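Local coordinates for extracellular solute-binding protein, family 5 (PDB 6WM6) that binds EDTA and other aminopolycarboxylates in the periplasm, probably handing them on to an ABC transporter for uptake, at residues 155-163 against 176-187. Sequence-based numbering, arbitrary orientation.
Sequences YGHDFIETL and FSEPFLGWQGLF. With SO4 (sulfate ion), chain D.
H157 and L186 make the tight end of this contact. Methyl CD2 of L186 sits over the centre of the imidazole, 3.5 Å from its centroid. At the ring edge, NE2 of H157 accepts a nearly straight hydrogen bond from F187 N at 3.0 Å, close to the ring plane. ND1 is hydrogen-bonded to S154 O, so both ring nitrogens are used and the ring's rotation is fixed. The same imidazole turns an edge onto the face of F187, planes at 85°, in a T-shaped pair. A leucine in place of H157 would probably leave the F187 amide without its acceptor and the F187 face without its edge-on partner. I160 fills the middle: chi1 of -67° brings CG1 over the F176 face (3.6 Å to F176 CZ), and the extended chi2 of 172° carries CD1 on to meet L186 CD1 tip to tip. G156 lays its CA over one face of F180; a side chain there would collide with that ring. F159 is a large, well-packed wedge among F176, E178 and F180, with F159 CD2 3.4 Å from E178 CG. At the Y155 end, a sulfate accepts a hydrogen bond from Y155 N and others from S154, R143 and Q473.

The packing thins toward solvent at S177, E178 and E161. F159 O accepts a hydrogen bond from S177 N at 2.9 Å, but water joins D158 O to S177 OG, and E161 merely skirts S177.

I160 and F176 form an antiparallel non-hydrogen-bonded pair beside the classic bulge of E161 and T162 opposite T175. Here, at the open end of a β-hairpin edging a four-stranded antiparallel sheet, the 3-10 turn leading into strand 160-165 packs against the loop leaving strand 171-176.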
ATOM      1  N   TYR A 155     -13.958  -1.003   2.953  0.53 20.54           N
ATOM      2  CA  TYR A 155     -13.036  -1.317   4.045  0.53 22.22           C
ATOM      3  C   TYR A 155     -13.739  -1.278   5.389  0.53 19.22           C
ATOM      4  O   TYR A 155     -13.164  -0.897   6.414  0.53 21.85           O
ATOM      5  CB  TYR A 155     -11.806  -0.434   3.993  0.53 19.37           C
ATOM      6  CG  TYR A 155     -10.847  -0.822   2.890  0.53 18.57           C
ATOM      7  CD1 TYR A 155     -10.594  -2.159   2.605  0.53 21.38           C
ATOM      8  CD2 TYR A 155     -10.194   0.143   2.146  0.53 19.92           C
ATOM      9  CE1 TYR A 155      -9.719  -2.519   1.613  0.53 19.11           C
ATOM     10  CE2 TYR A 155      -9.304  -0.212   1.144  0.53 22.22           C
ATOM     11  CZ  TYR A 155      -9.074  -1.545   0.888  0.53 20.10           C
ATOM     12  OH  TYR A 155      -8.192  -1.902  -0.095  0.53 22.36           O
ATOM     13  N   GLY A 156     -14.988  -1.696   5.383  1.00 19.87           N
ATOM     14  CA  GLY A 156     -15.760  -1.854   6.585  1.00 19.20           C
ATOM     15  C   GLY A 156     -16.732  -0.742   6.880  1.00 18.70           C
ATOM     16  O   GLY A 156     -17.523  -0.889   7.805  1.00 19.47           O
ATOM     17  N   HIS A 157     -16.696   0.382   6.147  1.00 18.74           N
ATOM     18  CA  HIS A 157     -17.660   1.439   6.423  1.00 17.61           C
ATOM     19  C   HIS A 157     -19.083   0.926   6.238  1.00 19.83           C
ATOM     20  O   HIS A 157     -20.008   1.386   6.919  1.00 20.10           O
ATOM     21  CB  HIS A 157     -17.407   2.681   5.548  1.00 18.20           C
ATOM     22  CG  HIS A 157     -16.185   3.461   5.943  1.00 17.05           C
ATOM     23  ND1 HIS A 157     -14.967   3.294   5.312  1.00 17.88           N
ATOM     24  CD2 HIS A 157     -15.980   4.388   6.916  1.00 17.52           C
ATOM     25  CE1 HIS A 157     -14.068   4.092   5.879  1.00 17.50           C
ATOM     26  NE2 HIS A 157     -14.659   4.773   6.843  1.00 18.09           N
ATOM     27  N   ASP A 158     -19.276  -0.050   5.344  1.00 18.66           N
ATOM     28  CA  ASP A 158     -20.596  -0.632   5.146  1.00 21.04           C
ATOM     29  C   ASP A 158     -21.081  -1.436   6.354  1.00 21.49           C
ATOM     30  O   ASP A 158     -22.288  -1.724   6.442  1.00 22.35           O
ATOM     31  CB  ASP A 158     -20.681  -1.458   3.852  1.00 23.16           C
ATOM     32  CG  ASP A 158     -19.624  -2.524   3.731  1.00 25.61           C
ATOM     33  OD1 ASP A 158     -18.668  -2.583   4.513  1.00 25.26           O
ATOM     34  OD2 ASP A 158     -19.745  -3.353   2.788  1.00 32.47           O
ATOM     35  N   PHE A 159     -20.196  -1.821   7.268  1.00 19.96           N
ATOM     36  CA  PHE A 159     -20.597  -2.526   8.482  0.57 19.63           C
ATOM     37  C   PHE A 159     -21.201  -1.582   9.517  1.00 21.07           C
ATOM     38  O   PHE A 159     -21.810  -2.050  10.481  1.00 20.87           O
ATOM     39  CB  PHE A 159     -19.409  -3.239   9.134  0.57 20.95           C
ATOM     40  CG  PHE A 159     -18.952  -4.485   8.427  0.57 22.28           C
ATOM     41  CD1 PHE A 159     -18.570  -4.459   7.094  0.57 24.99           C
ATOM     42  CD2 PHE A 159     -18.864  -5.689   9.118  0.57 21.44           C
ATOM     43  CE1 PHE A 159     -18.129  -5.620   6.457  0.57 23.29           C
ATOM     44  CE2 PHE A 159     -18.434  -6.842   8.485  0.57 25.98           C
ATOM     45  CZ  PHE A 159     -18.059  -6.801   7.157  0.57 28.29           C
ATOM     46  N   ILE A 160     -21.016  -0.272   9.362  1.00 19.35           N
ATOM     47  CA  ILE A 160     -21.693   0.703  10.215  1.00 20.38           C
ATOM     48  C   ILE A 160     -23.110   0.885   9.676  1.00 20.52           C
ATOM     49  O   ILE A 160     -23.311   1.278   8.518  1.00 21.53           O
ATOM     50  CB  ILE A 160     -20.930   2.036  10.251  1.00 18.42           C
ATOM     51  CG1 ILE A 160     -19.580   1.858  10.969  1.00 18.73           C
ATOM     52  CG2 ILE A 160     -21.782   3.135  10.913  1.00 20.58           C
ATOM     53  CD1 ILE A 160     -18.676   3.082  10.886  1.00 18.94           C
ATOM     54  N   GLU A 161     -24.096   0.573  10.501  1.00 19.47           N
ATOM     55  CA  GLU A 161     -25.500   0.653  10.117  0.53 21.14           C
ATOM     56  C   GLU A 161     -26.150   1.970  10.504  1.00 24.03           C
ATOM     57  O   GLU A 161     -27.014   2.468   9.757  1.00 24.06           O
ATOM     58  CB  GLU A 161     -26.268  -0.500  10.786  0.53 25.41           C
ATOM     59  CG  GLU A 161     -27.704  -0.651  10.337  0.53 26.34           C
ATOM     60  CD  GLU A 161     -28.341  -1.899  10.909  0.53 37.13           C
ATOM     61  OE1 GLU A 161     -28.106  -2.188  12.100  0.53 38.01           O
ATOM     62  OE2 GLU A 161     -29.059  -2.594  10.162  0.53 43.95           O
ATOM     63  N   THR A 162     -25.755   2.554  11.624  1.00 21.90           N
ATOM     64  CA  THR A 162     -26.238   3.866  12.047  0.52 23.04           C
ATOM     65  C   THR A 162     -25.055   4.688  12.537  1.00 21.48           C
ATOM     66  O   THR A 162     -24.131   4.170  13.169  1.00 21.14           O
ATOM     67  CB  THR A 162     -27.320   3.837  13.126  0.52 26.19           C
ATOM     68  OG1 THR A 162     -26.810   3.297  14.336  0.52 23.24           O
ATOM     69  CG2 THR A 162     -28.533   3.031  12.654  0.52 26.72           C
ATOM     70  N   LEU A 163     -25.083   5.975  12.231  1.00 21.26           N
ATOM     71  CA  LEU A 163     -24.011   6.891  12.592  1.00 19.55           C
ATOM     72  C   LEU A 163     -24.675   8.191  13.001  1.00 20.84           C
ATOM     73  O   LEU A 163     -25.259   8.882  12.155  1.00 23.66           O
ATOM     74  CB  LEU A 163     -23.052   7.088  11.422  1.00 22.25           C
ATOM     75  CG  LEU A 163     -21.754   7.839  11.726  1.00 19.70           C
ATOM     76  CD1 LEU A 163     -20.955   7.152  12.790  1.00 21.11           C
ATOM     77  CD2 LEU A 163     -20.944   7.938  10.440  1.00 20.86           C
ATOM     78  N   PHE A 176     -22.667  -0.827  14.621  1.00 19.34           N
ATOM     79  CA  PHE A 176     -22.363  -1.795  13.580  1.00 19.84           C
ATOM     80  C   PHE A 176     -23.437  -2.872  13.494  1.00 22.61           C
ATOM     81  O   PHE A 176     -24.006  -3.293  14.504  1.00 25.05           O
ATOM     82  CB  PHE A 176     -21.005  -2.464  13.873  1.00 19.68           C
ATOM     83  CG  PHE A 176     -19.809  -1.554  13.702  1.00 19.65           C
ATOM     84  CD1 PHE A 176     -19.558  -0.529  14.600  1.00 19.10           C
ATOM     85  CD2 PHE A 176     -18.935  -1.750  12.650  1.00 19.78           C
ATOM     86  CE1 PHE A 176     -18.438   0.294  14.442  1.00 18.10           C
ATOM     87  CE2 PHE A 176     -17.816  -0.940  12.497  1.00 20.18           C
ATOM     88  CZ  PHE A 176     -17.578   0.078  13.371  1.00 19.29           C
ATOM     89  N   SER A 177     -23.694  -3.334  12.276  1.00 20.92           N
ATOM     90  CA  SER A 177     -24.646  -4.433  12.084  1.00 22.07           C
ATOM     91  C   SER A 177     -24.061  -5.800  12.410  1.00 22.48           C
ATOM     92  O   SER A 177     -24.828  -6.761  12.625  1.00 24.73           O
ATOM     93  CB  SER A 177     -25.162  -4.424  10.641  1.00 24.15           C
ATOM     94  OG  SER A 177     -24.088  -4.508   9.715  1.00 24.86           O
ATOM     95  N   GLU A 178     -22.744  -5.921  12.430  1.00 21.90           N
ATOM     96  CA  GLU A 178     -22.063  -7.151  12.803  1.00 22.51           C
ATOM     97  C   GLU A 178     -20.650  -6.798  13.234  1.00 21.31           C
ATOM     98  O   GLU A 178     -20.175  -5.698  12.937  1.00 22.22           O
ATOM     99  CB  GLU A 178     -22.042  -8.150  11.639  1.00 25.56           C
ATOM    100  CG  GLU A 178     -21.325  -7.653  10.409  1.00 26.66           C
ATOM    101  CD  GLU A 178     -21.403  -8.642   9.261  1.00 44.15           C
ATOM    102  OE1 GLU A 178     -20.584  -9.588   9.231  1.00 34.79           O
ATOM    103  OE2 GLU A 178     -22.294  -8.484   8.401  1.00 40.45           O
ATOM    104  N   PRO A 179     -19.968  -7.704  13.934  1.00 21.53           N
ATOM    105  CA  PRO A 179     -18.635  -7.372  14.460  1.00 19.30           C
ATOM    106  C   PRO A 179     -17.645  -7.072  13.343  1.00 22.02           C
ATOM    107  O   PRO A 179     -17.670  -7.674  12.271  1.00 22.49           O
ATOM    108  CB  PRO A 179     -18.222  -8.627  15.225  1.00 22.66           C
ATOM    109  CG  PRO A 179     -19.503  -9.357  15.513  1.00 27.50           C
ATOM    110  CD  PRO A 179     -20.420  -9.042  14.369  1.00 23.66           C
ATOM    111  N   PHE A 180     -16.723  -6.156  13.624  1.00 19.41           N
ATOM    112  CA  PHE A 180     -15.700  -5.787  12.642  1.00 18.89           C
ATOM    113  C   PHE A 180     -14.426  -5.386  13.364  1.00 18.78           C
ATOM    114  O   PHE A 180     -14.380  -4.375  14.085  1.00 19.01           O
ATOM    115  CB  PHE A 180     -16.194  -4.681  11.714  1.00 18.54           C
ATOM    116  CG  PHE A 180     -15.213  -4.312  10.630  1.00 19.95           C
ATOM    117  CD1 PHE A 180     -14.878  -5.222   9.659  1.00 25.81           C
ATOM    118  CD2 PHE A 180     -14.621  -3.079  10.601  1.00 19.45           C
ATOM    119  CE1 PHE A 180     -13.963  -4.898   8.674  1.00 32.27           C
ATOM    120  CE2 PHE A 180     -13.700  -2.742   9.630  1.00 19.19           C
ATOM    121  CZ  PHE A 180     -13.383  -3.645   8.660  1.00 21.00           C
ATOM    122  N   LEU A 181     -13.374  -6.158  13.129  1.00 17.92           N
ATOM    123  CA  LEU A 181     -12.076  -5.930  13.754  1.00 17.94           C
ATOM    124  C   LEU A 181     -11.483  -4.576  13.407  1.00 17.38           C
ATOM    125  O   LEU A 181     -10.953  -3.877  14.278  1.00 18.48           O
ATOM    126  CB  LEU A 181     -11.127  -7.031  13.271  1.00 19.50           C
ATOM    127  CG  LEU A 181      -9.649  -6.820  13.524  1.00 21.16           C
ATOM    128  CD1 LEU A 181      -9.380  -6.944  14.978  1.00 22.82           C
ATOM    129  CD2 LEU A 181      -8.828  -7.821  12.712  1.00 24.83           C
ATOM    130  N   GLY A 182     -11.550  -4.185  12.138  1.00 16.64           N
ATOM    131  CA  GLY A 182     -10.734  -3.090  11.642  1.00 18.96           C
ATOM    132  C   GLY A 182     -11.342  -1.710  11.790  1.00 16.65           C
ATOM    133  O   GLY A 182     -11.126  -0.824  10.945  1.00 17.53           O
ATOM    134  N   TRP A 183     -12.078  -1.462  12.870  1.00 16.95           N
ATOM    135  CA  TRP A 183     -12.769  -0.186  12.996  1.00 17.16           C
ATOM    136  C   TRP A 183     -11.815   0.998  13.115  1.00 16.75           C
ATOM    137  O   TRP A 183     -12.176   2.112  12.714  1.00 17.21           O
ATOM    138  CB  TRP A 183     -13.754  -0.238  14.161  1.00 17.09           C
ATOM    139  CG  TRP A 183     -13.133  -0.387  15.518  1.00 17.01           C
ATOM    140  CD1 TRP A 183     -12.904  -1.553  16.196  1.00 18.76           C
ATOM    141  CD2 TRP A 183     -12.697   0.670  16.378  1.00 17.22           C
ATOM    142  NE1 TRP A 183     -12.330  -1.285  17.416  1.00 18.96           N
ATOM    143  CE2 TRP A 183     -12.198   0.072  17.552  1.00 18.01           C
ATOM    144  CE3 TRP A 183     -12.658   2.060  16.257  1.00 17.92           C
ATOM    145  CZ2 TRP A 183     -11.674   0.826  18.605  1.00 19.45           C
ATOM    146  CZ3 TRP A 183     -12.139   2.798  17.306  1.00 20.45           C
ATOM    147  CH2 TRP A 183     -11.667   2.181  18.453  1.00 19.80           C
ATOM    148  N   GLN A 184     -10.598   0.804  13.645  1.00 16.25           N
ATOM    149  CA  GLN A 184      -9.645   1.904  13.705  1.00 16.56           C
ATOM    150  C   GLN A 184      -9.119   2.314  12.333  1.00 15.83           C
ATOM    151  O   GLN A 184      -8.479   3.367  12.219  1.00 17.16           O
ATOM    152  CB  GLN A 184      -8.493   1.559  14.647  1.00 17.42           C
ATOM    153  CG  GLN A 184      -8.944   1.416  16.106  1.00 17.97           C
ATOM    154  CD  GLN A 184      -7.812   1.144  17.075  1.00 24.18           C
ATOM    155  OE1 GLN A 184      -6.679   0.919  16.689  1.00 28.61           O
ATOM    156  NE2 GLN A 184      -8.120   1.219  18.362  1.00 25.25           N
ATOM    157  N   GLY A 185      -9.384   1.530  11.304  1.00 15.62           N
ATOM    158  CA  GLY A 185      -9.082   1.904   9.929  1.00 17.28           C
ATOM    159  C   GLY A 185     -10.112   2.780   9.273  1.00 16.95           C
ATOM    160  O   GLY A 185      -9.872   3.263   8.155  1.00 17.91           O
ATOM    161  N   LEU A 186     -11.246   3.008   9.933  1.00 16.04           N
ATOM    162  CA  LEU A 186     -12.342   3.793   9.374  1.00 17.27           C
ATOM    163  C   LEU A 186     -12.157   5.284   9.638  1.00 16.97           C
ATOM    164  O   LEU A 186     -11.478   5.693  10.570  1.00 16.80           O
ATOM    165  CB  LEU A 186     -13.668   3.329   9.990  1.00 18.03           C
ATOM    166  CG  LEU A 186     -13.948   1.835   9.807  1.00 17.15           C
ATOM    167  CD1 LEU A 186     -15.262   1.450  10.484  1.00 20.07           C
ATOM    168  CD2 LEU A 186     -14.000   1.455   8.335  1.00 19.20           C
ATOM    169  N   PHE A 187     -12.737   6.115   8.773  1.00 16.29           N
ATOM    170  CA  PHE A 187     -12.618   7.562   8.916  1.00 15.46           C
ATOM    171  C   PHE A 187     -11.157   8.013   8.910  1.00 17.11           C
ATOM    172  O   PHE A 187     -10.779   8.955   9.610  1.00 16.80           O
ATOM    173  CB  PHE A 187     -13.364   8.060  10.160  1.00 16.94           C
ATOM    174  CG  PHE A 187     -14.773   7.575  10.229  1.00 16.55           C
ATOM    175  CD1 PHE A 187     -15.744   8.110   9.407  1.00 17.96           C
ATOM    176  CD2 PHE A 187     -15.116   6.577  11.087  1.00 17.32           C
ATOM    177  CE1 PHE A 187     -17.053   7.660   9.455  1.00 17.83           C
ATOM    178  CE2 PHE A 187     -16.426   6.115  11.149  1.00 18.50           C
ATOM    179  CZ  PHE A 187     -17.380   6.654  10.315  1.00 18.26           C
TER
HETATM  180  S   SO4 D 603     -15.093  -3.766   0.160  1.00 28.75           S
HETATM  181  O1  SO4 D 603     -15.564  -2.658  -0.689  1.00 27.10           O
HETATM  182  O2  SO4 D 603     -14.042  -3.280   1.058  1.00 26.19           O
HETATM  183  O3  SO4 D 603     -14.491  -4.820  -0.656  1.00 35.09           O
HETATM  184  O4  SO4 D 603     -16.204  -4.288   0.948  1.00 31.82           O
HETATM  185  O   HOH W   1     -10.853  -0.862   8.165  1.00 25.57           O
HETATM  186  O   HOH W   2     -24.368  -2.219   8.226  1.00 25.38           O
HETATM  187  O   HOH W   3     -26.932  -3.582  14.889  1.00 46.44           O